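Local atomic coordinates of FMN reductase [NAD(P)H] (PDB entry 1ZCH), a protein that catalyses NAD(P)H-dependent flavin (FMN) reduction as a homodimeric flavoprotein and also reduces nitroaromatic compounds, quinones, chromates and azo dyes. Residues T132-A137 with S159-G164; S13-T18 with Q67-Q72; V48-D53 with A73-L78. All blocks are in the same frame, centred on the assembly; numbering follows the deposited sequence. Where two conformers were deposited one is given.

Overall arrangement
Contacts 1 and 3 are strand pairs of one antiparallel sheet of the nitroreductase fold, and contact 2 packs a loop on a helix beside it at the flavin pocket. The strand order is 46-51, 75-82, 155-164, 131-135, so contact 3 holds one outer pair and contact 1 the other, their centres about 9 Å apart. Contact 2 lies about 9 Å from the centre of contact 1 and about 12 Å from that of contact 3; its helix 68-72 leads into strand 75-82. Along the chain contacts 2 and 3 interleave, and contact 1 follows. Contacts 1 and 2 both touch FMN; contact 3 lies at the dimer interface, where strand 46-51 continues the sheet into the second subunit.

Contact 1: T132-A137 with S159-G164; sequences TVPIGA and SGLVIG. With FMN (flavin mononucleotide), chain D.
Val133 and Val162 form a hydrogen-bonded antiparallel pair in which Val162 N reaches Val133 O over 2.9 Å, almost straight at 174°, while the return bond from Val133 N to Val162 O is longer at 3.3 Å. Two residues on, Ile135 and Gly160 repeat the pattern. Gly160 O takes two donors: Ile135 N at 2.8 Å, coming from above the carbonyl plane, and Ser159 OG, which lies in that plane on a lone pair. With OG anti to the backbone N (chi1 -179°), the Ser159 hydroxyl is carried alongside its own main chain to that carbonyl. Thr132 OG1 turns elsewhere, to Glu126 of helix 104-127.

This is one of the two outer strand pairs of the nitroreductase sheet, and where strand 131-135 ends it becomes a wall of the FMN site. Gly136 N donates a nearly straight 2.7 Å hydrogen bond to flavin N5, a contact that would be expected to influence the redox behaviour of the ring. Pro134 lays CB and CG against the dimethylbenzene end of the flavin, near C8 and C9, and also meets Pro38 of the second subunit.

On the face carrying Val133, Ile135 and Val162, the two valines lie side by side, with Val133 CG1 3.5 Å from Val162 CB. That branch sits between the backbone N and the carbonyl carbon (chi1 67°), which sends CG2 the other way, to flavin N1. One branch of Ile135 serves both partners: CG1 packs on Val162 CG2, and its terminal CD1 stands 3.7 Å from flavin N3. On the other face Leu161 CD1 comes under the Pro134 ring, 4.0 Å from CG, and Thr132 CG2 runs beside Ile163 CG1.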
loop_
_atom_site.group_PDB
_atom_site.type_symbol
_atom_site.label_atom_id
_atom_site.label_comp_id
_atom_site.label_asym_id
_atom_site.label_seq_id
_atom_site.Cartn_x
_atom_site.Cartn_y
_atom_site.Cartn_z
ATOM N N THR A 132 13.060 -10.656 -3.077
ATOM C CA THR A 132 11.652 -10.756 -2.713
ATOM C C THR A 132 10.757 -10.749 -3.949
ATOM O O THR A 132 11.189 -10.390 -5.051
ATOM C CB THR A 132 11.175 -9.560 -1.832
ATOM O OG1 THR A 132 11.006 -8.397 -2.655
ATOM C CG2 THR A 132 12.185 -9.247 -0.724
ATOM N N VAL A 133 9.512 -11.166 -3.750
ATOM C CA VAL A 133 8.499 -11.131 -4.800
ATOM C C VAL A 133 7.141 -11.210 -4.110
ATOM O O VAL A 133 6.882 -12.125 -3.325
ATOM C CB VAL A 133 8.641 -12.276 -5.844
ATOM C CG1 VAL A 133 8.368 -13.641 -5.215
ATOM C CG2 VAL A 133 7.679 -12.017 -7.005
ATOM N N PRO A 134 6.273 -10.216 -4.352
ATOM C CA PRO A 134 4.957 -10.257 -3.707
ATOM C C PRO A 134 4.118 -11.356 -4.349
ATOM O O PRO A 134 4.417 -11.793 -5.459
ATOM C CB PRO A 134 4.381 -8.866 -3.984
ATOM C CG PRO A 134 5.602 -8.008 -4.221
ATOM C CD PRO A 134 6.485 -8.928 -5.033
ATOM N N ILE A 135 3.079 -11.799 -3.646
ATOM C CA ILE A 135 2.203 -12.847 -4.157
ATOM C C ILE A 135 0.741 -12.435 -3.989
ATOM O O ILE A 135 0.140 -12.649 -2.938
ATOM C CB ILE A 135 2.427 -14.190 -3.416
ATOM C CG1 ILE A 135 3.879 -14.662 -3.590
ATOM C CG2 ILE A 135 1.454 -15.240 -3.942
ATOM C CD1 ILE A 135 4.256 -15.037 -5.016
ATOM N N GLY A 136 0.172 -11.840 -5.030
ATOM C CA GLY A 136 -1.215 -11.417 -4.958
ATOM C C GLY A 136 -2.172 -12.584 -5.095
ATOM O O GLY A 136 -3.357 -12.466 -4.774
ATOM N N ALA A 137 -1.651 -13.718 -5.559
ATOM C CA ALA A 137 -2.459 -14.917 -5.756
ATOM C C ALA A 137 -3.045 -15.492 -4.468
ATOM O O ALA A 137 -3.835 -16.436 -4.515
ATOM C CB ALA A 137 -1.639 -15.983 -6.478
ATOM N N SER A 159 -1.793 -9.796 0.314
ATOM C CA SER A 159 -0.644 -10.200 -0.485
ATOM C C SER A 159 0.439 -10.877 0.331
ATOM O O SER A 159 0.676 -10.532 1.486
ATOM C CB SER A 159 -0.040 -8.983 -1.193
ATOM O OG SER A 159 1.077 -9.347 -1.997
ATOM N N GLY A 160 1.089 -11.857 -0.282
ATOM C CA GLY A 160 2.176 -12.522 0.395
ATOM C C GLY A 160 3.443 -11.837 -0.073
ATOM O O GLY A 160 3.410 -10.985 -0.967
ATOM N N LEU A 161 4.560 -12.176 0.552
ATOM C CA LEU A 161 5.842 -11.629 0.152
ATOM C C LEU A 161 6.857 -12.731 0.391
ATOM O O LEU A 161 7.070 -13.155 1.526
ATOM C CB LEU A 161 6.223 -10.393 0.975
ATOM C CG LEU A 161 7.555 -9.752 0.543
ATOM C CD1 LEU A 161 7.436 -9.212 -0.894
ATOM C CD2 LEU A 161 7.934 -8.633 1.503
ATOM N N VAL A 162 7.448 -13.210 -0.694
ATOM C CA VAL A 162 8.459 -14.248 -0.613
ATOM C C VAL A 162 9.778 -13.562 -0.269
ATOM O O VAL A 162 10.082 -12.496 -0.803
ATOM C CB VAL A 162 8.590 -14.986 -1.968
ATOM C CG1 VAL A 162 9.769 -15.948 -1.934
ATOM C CG2 VAL A 162 7.302 -15.742 -2.271
ATOM N N ILE A 163 10.545 -14.158 0.638
ATOM C CA ILE A 163 11.833 -13.598 1.027
ATOM C C ILE A 163 12.879 -14.708 1.134
ATOM O O ILE A 163 12.607 -15.787 1.669
ATOM C CB ILE A 163 11.751 -12.858 2.388
ATOM C CG1 ILE A 163 10.728 -11.721 2.301
ATOM C CG2 ILE A 163 13.123 -12.292 2.758
ATOM C CD1 ILE A 163 10.581 -10.925 3.588
ATOM N N GLY A 164 14.069 -14.440 0.608
ATOM C CA GLY A 164 15.138 -15.421 0.660
ATOM C C GLY A 164 16.391 -14.905 -0.019
ATOM O O GLY A 164 16.424 -13.773 -0.497
HETATM N N1 FMN D . 4.697 -12.103 -8.978
HETATM C C2 FMN D . 4.491 -13.433 -9.037
HETATM O O2 FMN D . 5.283 -14.183 -9.540
HETATM N N3 FMN D . 3.305 -14.038 -8.491
HETATM C C4 FMN D . 2.310 -13.277 -7.866
HETATM O O4 FMN D . 1.321 -13.833 -7.423
HETATM C C4A FMN D . 2.530 -11.828 -7.782
HETATM N N5 FMN D . 1.589 -11.024 -7.191
HETATM C C5A FMN D . 1.912 -9.697 -6.971
HETATM C C6 FMN D . 1.004 -8.917 -6.177
HETATM C C7 FMN D . 1.273 -7.589 -5.859
HETATM C C7M FMN D . 0.316 -6.827 -4.965
HETATM C C8 FMN D . 2.494 -6.940 -6.374
HETATM C C8M FMN D . 2.857 -5.519 -6.024
HETATM C C9 FMN D . 3.391 -7.681 -7.193
HETATM C C9A FMN D . 3.122 -9.060 -7.489
HETATM N N10 FMN D . 4.040 -9.932 -8.242
HETATM C C10 FMN D . 3.788 -11.275 -8.363
HETATM C "C1'" FMN D . 5.283 -9.339 -8.836
HETATM C "C2'" FMN D . 4.995 -8.523 -10.142
HETATM O "O2'" FMN D . 4.818 -9.450 -11.222
HETATM C "C3'" FMN D . 6.197 -7.594 -10.380
HETATM O "O3'" FMN D . 6.278 -6.671 -9.276
HETATM C "C4'" FMN D . 6.040 -6.785 -11.690
HETATM O "O4'" FMN D . 6.033 -7.646 -12.834
HETATM C "C5'" FMN D . 7.178 -5.778 -11.762
HETATM O "O5'" FMN D . 8.538 -6.530 -11.963
HETATM P P FMN D . 9.618 -6.299 -10.894
HETATM O O1P FMN D . 10.203 -4.981 -11.066
HETATM O O2P FMN D . 10.647 -7.306 -11.069
HETATM O O3P FMN D . 9.051 -6.404 -9.555
#

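Contact 2: S13-T18 with Q67-Q72; sequences SIRSYT and QPWIDQ. With FMN (flavin mononucleotide), chain D.
The pyrimidine end of the FMN pocket is built here, where Arg15 and Trp69 meet beside the flavin. The aliphatic part of Arg15 lies along one face of the indole: CD stands 3.6 Å from the centroid of the Trp69 six-membered ring, 9° off its normal, a CH-pi contact. Gln67 CB and Pro68 CD lie over the opposite face, toward its rim. Extended from CG to NE, the arginine chain carries its guanidinium past the indole, the two planes 78° apart, to the flavin. There NE donates to flavin O2 (2.7 Å) and NH2 to N1 (3.1 Å). These bonds bring positive charge to the N1-C2=O2 edge, which probably favours a reduced, anionic flavin. Gln67 reads the adjoining positions, OE1 accepting from flavin N3 at 2.7 Å and NE2 donating to O4.

Farther from the cofactor, Gln72 ties the helix to the loop. Its OE1 receives Tyr17 N in a 2.7 Å bond, straight at 175° but approaching from above the amide plane. A water donates to the same oxygen and to Arg15 O. Tyr17 puts the edge of its ring, at CE2, against Trp69 CB. At the start of the loop Ser13 grips the phosphate, its N bonding O2P and its OG bonding O3P, both over 2.7 Å. One short loop thus serves both phosphate and pyrimidine, with Gln67 sharing the latter, as is characteristic of the FMN site of the nitroreductase fold.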
loop_
_atom_site.group_PDB
_atom_site.type_symbol
_atom_site.label_atom_id
_atom_site.label_comp_id
_atom_site.label_asym_id
_atom_site.label_seq_id
_atom_site.Cartn_x
_atom_site.Cartn_y
_atom_site.Cartn_z
ATOM N N SER A 13 12.033 -8.037 -8.891
ATOM C CA SER A 13 11.541 -9.218 -8.192
ATOM C C SER A 13 12.422 -10.434 -8.460
ATOM O O SER A 13 12.906 -10.632 -9.577
ATOM C CB SER A 13 10.101 -9.528 -8.609
ATOM O OG SER A 13 9.199 -8.597 -8.035
ATOM N N ILE A 14 12.618 -11.246 -7.427
ATOM C CA ILE A 14 13.435 -12.453 -7.522
ATOM C C ILE A 14 12.524 -13.675 -7.404
ATOM O O ILE A 14 11.683 -13.736 -6.507
ATOM C CB ILE A 14 14.488 -12.493 -6.382
ATOM C CG1 ILE A 14 15.407 -11.272 -6.479
ATOM C CG2 ILE A 14 15.298 -13.783 -6.445
ATOM C CD1 ILE A 14 16.154 -11.157 -7.793
ATOM N N ARG A 15 12.684 -14.639 -8.310
ATOM C CA ARG A 15 11.865 -15.852 -8.278
ATOM C C ARG A 15 12.699 -17.133 -8.280
ATOM O O ARG A 15 12.175 -18.231 -8.487
ATOM C CB ARG A 15 10.887 -15.869 -9.454
ATOM C CG ARG A 15 9.865 -14.744 -9.412
ATOM C CD ARG A 15 8.813 -14.897 -10.500
ATOM N NE ARG A 15 7.840 -13.807 -10.461
ATOM C CZ ARG A 15 8.049 -12.592 -10.960
ATOM N NH1 ARG A 15 9.201 -12.299 -11.551
ATOM N NH2 ARG A 15 7.105 -11.665 -10.857
ATOM N N SER A 16 14.000 -16.979 -8.061
ATOM C CA SER A 16 14.926 -18.106 -7.993
ATOM C C SER A 16 15.726 -17.894 -6.715
ATOM O O SER A 16 16.478 -16.921 -6.605
ATOM C CB SER A 16 15.863 -18.116 -9.202
ATOM O OG SER A 16 16.785 -19.192 -9.109
ATOM N N TYR A 17 15.559 -18.801 -5.756
ATOM C CA TYR A 17 16.229 -18.695 -4.462
ATOM C C TYR A 17 17.107 -19.886 -4.092
ATOM O O TYR A 17 16.895 -21.001 -4.568
ATOM C CB TYR A 17 15.176 -18.521 -3.364
ATOM C CG TYR A 17 14.372 -17.247 -3.479
ATOM C CD1 TYR A 17 14.820 -16.065 -2.892
ATOM C CD2 TYR A 17 13.169 -17.219 -4.189
ATOM C CE1 TYR A 17 14.094 -14.884 -3.006
ATOM C CE2 TYR A 17 12.434 -16.040 -4.311
ATOM C CZ TYR A 17 12.904 -14.877 -3.714
ATOM O OH TYR A 17 12.178 -13.712 -3.811
ATOM N N THR A 18 18.093 -19.635 -3.233
ATOM C CA THR A 18 18.977 -20.689 -2.751
ATOM C C THR A 18 18.284 -21.247 -1.511
ATOM O O THR A 18 17.192 -20.799 -1.150
ATOM C CB THR A 18 20.359 -20.144 -2.334
ATOM O OG1 THR A 18 20.224 -19.353 -1.146
ATOM C CG2 THR A 18 20.953 -19.286 -3.444
ATOM N N GLN A 67 3.189 -21.733 -7.134
ATOM C CA GLN A 67 4.317 -20.916 -7.565
ATOM C C GLN A 67 5.542 -21.451 -6.826
ATOM O O GLN A 67 5.709 -21.222 -5.627
ATOM C CB GLN A 67 4.052 -19.446 -7.230
ATOM C CG GLN A 67 2.811 -18.904 -7.932
ATOM C CD GLN A 67 2.635 -17.407 -7.766
ATOM O OE1 GLN A 67 3.559 -16.633 -8.008
ATOM N NE2 GLN A 67 1.439 -16.991 -7.368
ATOM N N PRO A 68 6.421 -22.165 -7.547
ATOM C CA PRO A 68 7.646 -22.778 -7.022
ATOM C C PRO A 68 8.559 -21.942 -6.128
ATOM O O PRO A 68 9.192 -22.485 -5.218
ATOM C CB PRO A 68 8.350 -23.277 -8.285
ATOM C CG PRO A 68 7.888 -22.320 -9.330
ATOM C CD PRO A 68 6.423 -22.194 -9.020
ATOM N N TRP A 69 8.639 -20.638 -6.373
ATOM C CA TRP A 69 9.500 -19.792 -5.556
ATOM C C TRP A 69 9.019 -19.675 -4.111
ATOM O O TRP A 69 9.811 -19.399 -3.213
ATOM C CB TRP A 69 9.660 -18.407 -6.199
ATOM C CG TRP A 69 8.442 -17.893 -6.904
ATOM C CD1 TRP A 69 7.448 -17.116 -6.377
ATOM C CD2 TRP A 69 8.097 -18.110 -8.277
ATOM N NE1 TRP A 69 6.507 -16.833 -7.341
ATOM C CE2 TRP A 69 6.880 -17.432 -8.516
ATOM C CE3 TRP A 69 8.699 -18.814 -9.332
ATOM C CZ2 TRP A 69 6.254 -17.432 -9.767
ATOM C CZ3 TRP A 69 8.076 -18.814 -10.576
ATOM C CH2 TRP A 69 6.865 -18.128 -10.781
ATOM N N ILE A 70 7.726 -19.895 -3.885
ATOM C CA ILE A 70 7.171 -19.840 -2.535
ATOM C C ILE A 70 7.701 -21.047 -1.757
ATOM O O ILE A 70 8.135 -20.922 -0.608
ATOM C CB ILE A 70 5.622 -19.891 -2.557
ATOM C CG1 ILE A 70 5.070 -18.621 -3.211
ATOM C CG2 ILE A 70 5.076 -20.042 -1.136
ATOM C CD1 ILE A 70 3.556 -18.601 -3.347
ATOM N N ASP A 71 7.670 -22.212 -2.399
ATOM C CA ASP A 71 8.150 -23.452 -1.792
ATOM C C ASP A 71 9.666 -23.389 -1.597
ATOM O O ASP A 71 10.204 -23.826 -0.575
ATOM C CB ASP A 71 7.790 -24.644 -2.676
ATOM C CG ASP A 71 8.205 -25.963 -2.064
ATOM O OD1 ASP A 71 7.652 -26.331 -1.004
ATOM O OD2 ASP A 71 9.087 -26.631 -2.642
ATOM N N GLN A 72 10.346 -22.850 -2.602
ATOM C CA GLN A 72 11.798 -22.741 -2.608
ATOM C C GLN A 72 12.392 -21.792 -1.565
ATOM O O GLN A 72 13.371 -22.135 -0.898
ATOM C CB GLN A 72 12.254 -22.329 -4.011
ATOM C CG GLN A 72 13.753 -22.347 -4.240
ATOM C CD GLN A 72 14.115 -21.958 -5.663
ATOM O OE1 GLN A 72 13.842 -20.837 -6.100
ATOM N NE2 GLN A 72 14.724 -22.886 -6.396
HETATM N N1 FMN D . 4.697 -12.103 -8.978
HETATM C C2 FMN D . 4.491 -13.433 -9.037
HETATM O O2 FMN D . 5.283 -14.183 -9.540
HETATM N N3 FMN D . 3.305 -14.038 -8.491
HETATM C C4 FMN D . 2.310 -13.277 -7.866
HETATM O O4 FMN D . 1.321 -13.833 -7.423
HETATM C C4A FMN D . 2.530 -11.828 -7.782
HETATM N N5 FMN D . 1.589 -11.024 -7.191
HETATM C C5A FMN D . 1.912 -9.697 -6.971
HETATM C C6 FMN D . 1.004 -8.917 -6.177
HETATM C C7 FMN D . 1.273 -7.589 -5.859
HETATM C C7M FMN D . 0.316 -6.827 -4.965
HETATM C C8 FMN D . 2.494 -6.940 -6.374
HETATM C C8M FMN D . 2.857 -5.519 -6.024
HETATM C C9 FMN D . 3.391 -7.681 -7.193
HETATM C C9A FMN D . 3.122 -9.060 -7.489
HETATM N N10 FMN D . 4.040 -9.932 -8.242
HETATM C C10 FMN D . 3.788 -11.275 -8.363
HETATM C "C1'" FMN D . 5.283 -9.339 -8.836
HETATM C "C2'" FMN D . 4.995 -8.523 -10.142
HETATM O "O2'" FMN D . 4.818 -9.450 -11.222
HETATM C "C3'" FMN D . 6.197 -7.594 -10.380
HETATM O "O3'" FMN D . 6.278 -6.671 -9.276
HETATM C "C4'" FMN D . 6.040 -6.785 -11.690
HETATM O "O4'" FMN D . 6.033 -7.646 -12.834
HETATM C "C5'" FMN D . 7.178 -5.778 -11.762
HETATM O "O5'" FMN D . 8.538 -6.530 -11.963
HETATM P P FMN D . 9.618 -6.299 -10.894
HETATM O O1P FMN D . 10.203 -4.981 -11.066
HETATM O O2P FMN D . 10.647 -7.306 -11.069
HETATM O O3P FMN D . 9.051 -6.404 -9.555
HETATM O O HOH W 1 11.779 -21.169 -7.716
HETATM O O HOH W 2 15.078 -21.837 -9.686
#

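Contact 3: V48-D53 with A73-L78; sequences VITVQD and APVFLL
Ile49 and Leu78 exchange two backbone hydrogen bonds at one end of an antiparallel strand pair in the central sheet of the nitroreductase fold. Ile49 N donates to Leu78 O at 2.9 Å, and Leu78 N returns to Ile49 O at 2.8 Å. Val51 and Phe76 form the next such pair, with Val51 N meeting Phe76 O at 2.8 Å, nearly along the C=O axis, and Phe76 N returning to Val51 O at 3.0 Å. The CA-H groups of Val48 and Leu77 make additional close approaches to Leu78 O and Ile49 O.

Thr50 and Leu77, the non-hydrogen-bonded pair between them, direct their backbone polar groups outward. On one flank Leu77 bonds with Leu161 of strand 155-164. On the other, Val48, Ile49 and Thr50 pair in parallel with a strand of the second subunit, so the sheet continues across the dimer interface. Asn182 of the second subunit, through ND2, serves both Val48 O and Thr50 OG1, and Glu185 of that subunit accepts from Gln52 N. Where the strands part, a water donates to both Gln52 O and Pro74 O, satisfying two acceptors as the strand pairing ends. Asp53, at the N-cap of helix 54-63, bonds Arg56 N through OD2.

Apolar groups fill both faces. Val51 and Phe76 project toward helix 54-63, where both touch Ile60, and the Phe76 ring also packs on Ile70 of helix 68-72. Ile49 and Leu78 meet on this face through their beta carbons. On the reverse face Val48 CG1 crosses to Leu77 CB at 4.0 Å, and Leu77 lies alongside Thr50, its methyl CD2 resting 3.3 Å from Thr50 OG1.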
loop_
_atom_site.group_PDB
_atom_site.type_symbol
_atom_site.label_atom_id
_atom_site.label_comp_id
_atom_site.label_asym_id
_atom_site.label_seq_id
_atom_site.Cartn_x
_atom_site.Cartn_y
_atom_site.Cartn_z
ATOM N N VAL A 48 1.109 -9.161 9.854
ATOM C CA VAL A 48 2.033 -9.942 9.049
ATOM C C VAL A 48 2.204 -11.316 9.674
ATOM O O VAL A 48 2.601 -11.427 10.833
ATOM C CB VAL A 48 3.423 -9.278 8.974
ATOM C CG1 VAL A 48 4.349 -10.118 8.090
ATOM C CG2 VAL A 48 3.303 -7.861 8.421
ATOM N N ILE A 49 1.881 -12.356 8.915
ATOM C CA ILE A 49 2.050 -13.719 9.403
ATOM C C ILE A 49 3.347 -14.224 8.773
ATOM O O ILE A 49 3.484 -14.214 7.549
ATOM C CB ILE A 49 0.901 -14.658 8.944
ATOM C CG1 ILE A 49 -0.466 -14.066 9.303
ATOM C CG2 ILE A 49 1.077 -16.034 9.594
ATOM C CD1 ILE A 49 -0.741 -13.965 10.784
ATOM N N THR A 50 4.302 -14.639 9.601
ATOM C CA THR A 50 5.566 -15.161 9.094
ATOM C C THR A 50 5.442 -16.673 9.066
ATOM O O THR A 50 5.177 -17.302 10.095
ATOM C CB THR A 50 6.754 -14.777 10.005
ATOM O OG1 THR A 50 6.900 -13.353 10.024
ATOM C CG2 THR A 50 8.053 -15.402 9.486
ATOM N N VAL A 51 5.617 -17.253 7.883
ATOM C CA VAL A 51 5.517 -18.697 7.723
ATOM C C VAL A 51 6.858 -19.257 7.271
ATOM O O VAL A 51 7.377 -18.877 6.220
ATOM C CB VAL A 51 4.442 -19.071 6.674
ATOM C CG1 VAL A 51 4.397 -20.582 6.491
ATOM C CG2 VAL A 51 3.078 -18.550 7.110
ATOM N N GLN A 52 7.425 -20.152 8.072
ATOM C CA GLN A 52 8.701 -20.761 7.724
ATOM C C GLN A 52 8.597 -22.284 7.763
ATOM O O GLN A 52 9.517 -22.986 7.343
ATOM C CB GLN A 52 9.800 -20.275 8.668
ATOM C CG GLN A 52 9.927 -18.758 8.715
ATOM C CD GLN A 52 11.073 -18.287 9.585
ATOM O OE1 GLN A 52 12.229 -18.290 9.163
ATOM N NE2 GLN A 52 10.759 -17.891 10.811
ATOM N N ASP A 53 7.473 -22.790 8.260
ATOM C CA ASP A 53 7.251 -24.234 8.318
ATOM C C ASP A 53 7.137 -24.744 6.886
ATOM O O ASP A 53 6.282 -24.288 6.125
ATOM C CB ASP A 53 5.957 -24.555 9.064
ATOM C CG ASP A 53 5.674 -26.045 9.117
ATOM O OD1 ASP A 53 6.368 -26.753 9.875
ATOM O OD2 ASP A 53 4.769 -26.511 8.394
ATOM N N ALA A 73 11.814 -20.602 -1.421
ATOM C CA ALA A 73 12.325 -19.627 -0.456
ATOM C C ALA A 73 12.030 -20.070 0.973
ATOM O O ALA A 73 11.008 -20.700 1.231
ATOM C CB ALA A 73 11.710 -18.255 -0.712
ATOM N N PRO A 74 12.920 -19.731 1.921
ATOM C CA PRO A 74 12.757 -20.102 3.331
ATOM C C PRO A 74 11.702 -19.315 4.107
ATOM O O PRO A 74 11.237 -19.758 5.159
ATOM C CB PRO A 74 14.156 -19.887 3.898
ATOM C CG PRO A 74 14.635 -18.704 3.126
ATOM C CD PRO A 74 14.203 -19.038 1.709
ATOM N N VAL A 75 11.316 -18.158 3.582
ATOM C CA VAL A 75 10.344 -17.316 4.265
ATOM C C VAL A 75 9.183 -16.838 3.399
ATOM O O VAL A 75 9.379 -16.399 2.265
ATOM C CB VAL A 75 11.035 -16.057 4.852
ATOM C CG1 VAL A 75 9.995 -15.136 5.501
ATOM C CG2 VAL A 75 12.095 -16.466 5.868
ATOM N N PHE A 76 7.974 -16.943 3.943
ATOM C CA PHE A 76 6.775 -16.454 3.268
ATOM C C PHE A 76 6.036 -15.579 4.274
ATOM O O PHE A 76 5.652 -16.053 5.341
ATOM C CB PHE A 76 5.837 -17.583 2.840
ATOM C CG PHE A 76 4.585 -17.092 2.148
ATOM C CD1 PHE A 76 4.588 -16.816 0.779
ATOM C CD2 PHE A 76 3.422 -16.844 2.875
ATOM C CE1 PHE A 76 3.449 -16.299 0.147
ATOM C CE2 PHE A 76 2.277 -16.326 2.256
ATOM C CZ PHE A 76 2.291 -16.052 0.889
ATOM N N LEU A 77 5.850 -14.307 3.939
ATOM C CA LEU A 77 5.132 -13.385 4.812
ATOM C C LEU A 77 3.760 -13.130 4.204
ATOM O O LEU A 77 3.639 -12.943 2.993
ATOM C CB LEU A 77 5.868 -12.046 4.923
ATOM C CG LEU A 77 7.313 -12.049 5.424
ATOM C CD1 LEU A 77 7.822 -10.611 5.525
ATOM C CD2 LEU A 77 7.380 -12.737 6.782
ATOM N N LEU A 78 2.725 -13.135 5.035
ATOM C CA LEU A 78 1.381 -12.859 4.540
ATOM C C LEU A 78 0.911 -11.542 5.140
ATOM O O LEU A 78 0.806 -11.411 6.358
ATOM C CB LEU A 78 0.400 -13.967 4.931
ATOM C CG LEU A 78 -1.032 -13.679 4.454
ATOM C CD1 LEU A 78 -1.069 -13.648 2.935
ATOM C CD2 LEU A 78 -1.982 -14.741 4.988
HETATM O O HOH W 3 11.662 -22.369 5.769
#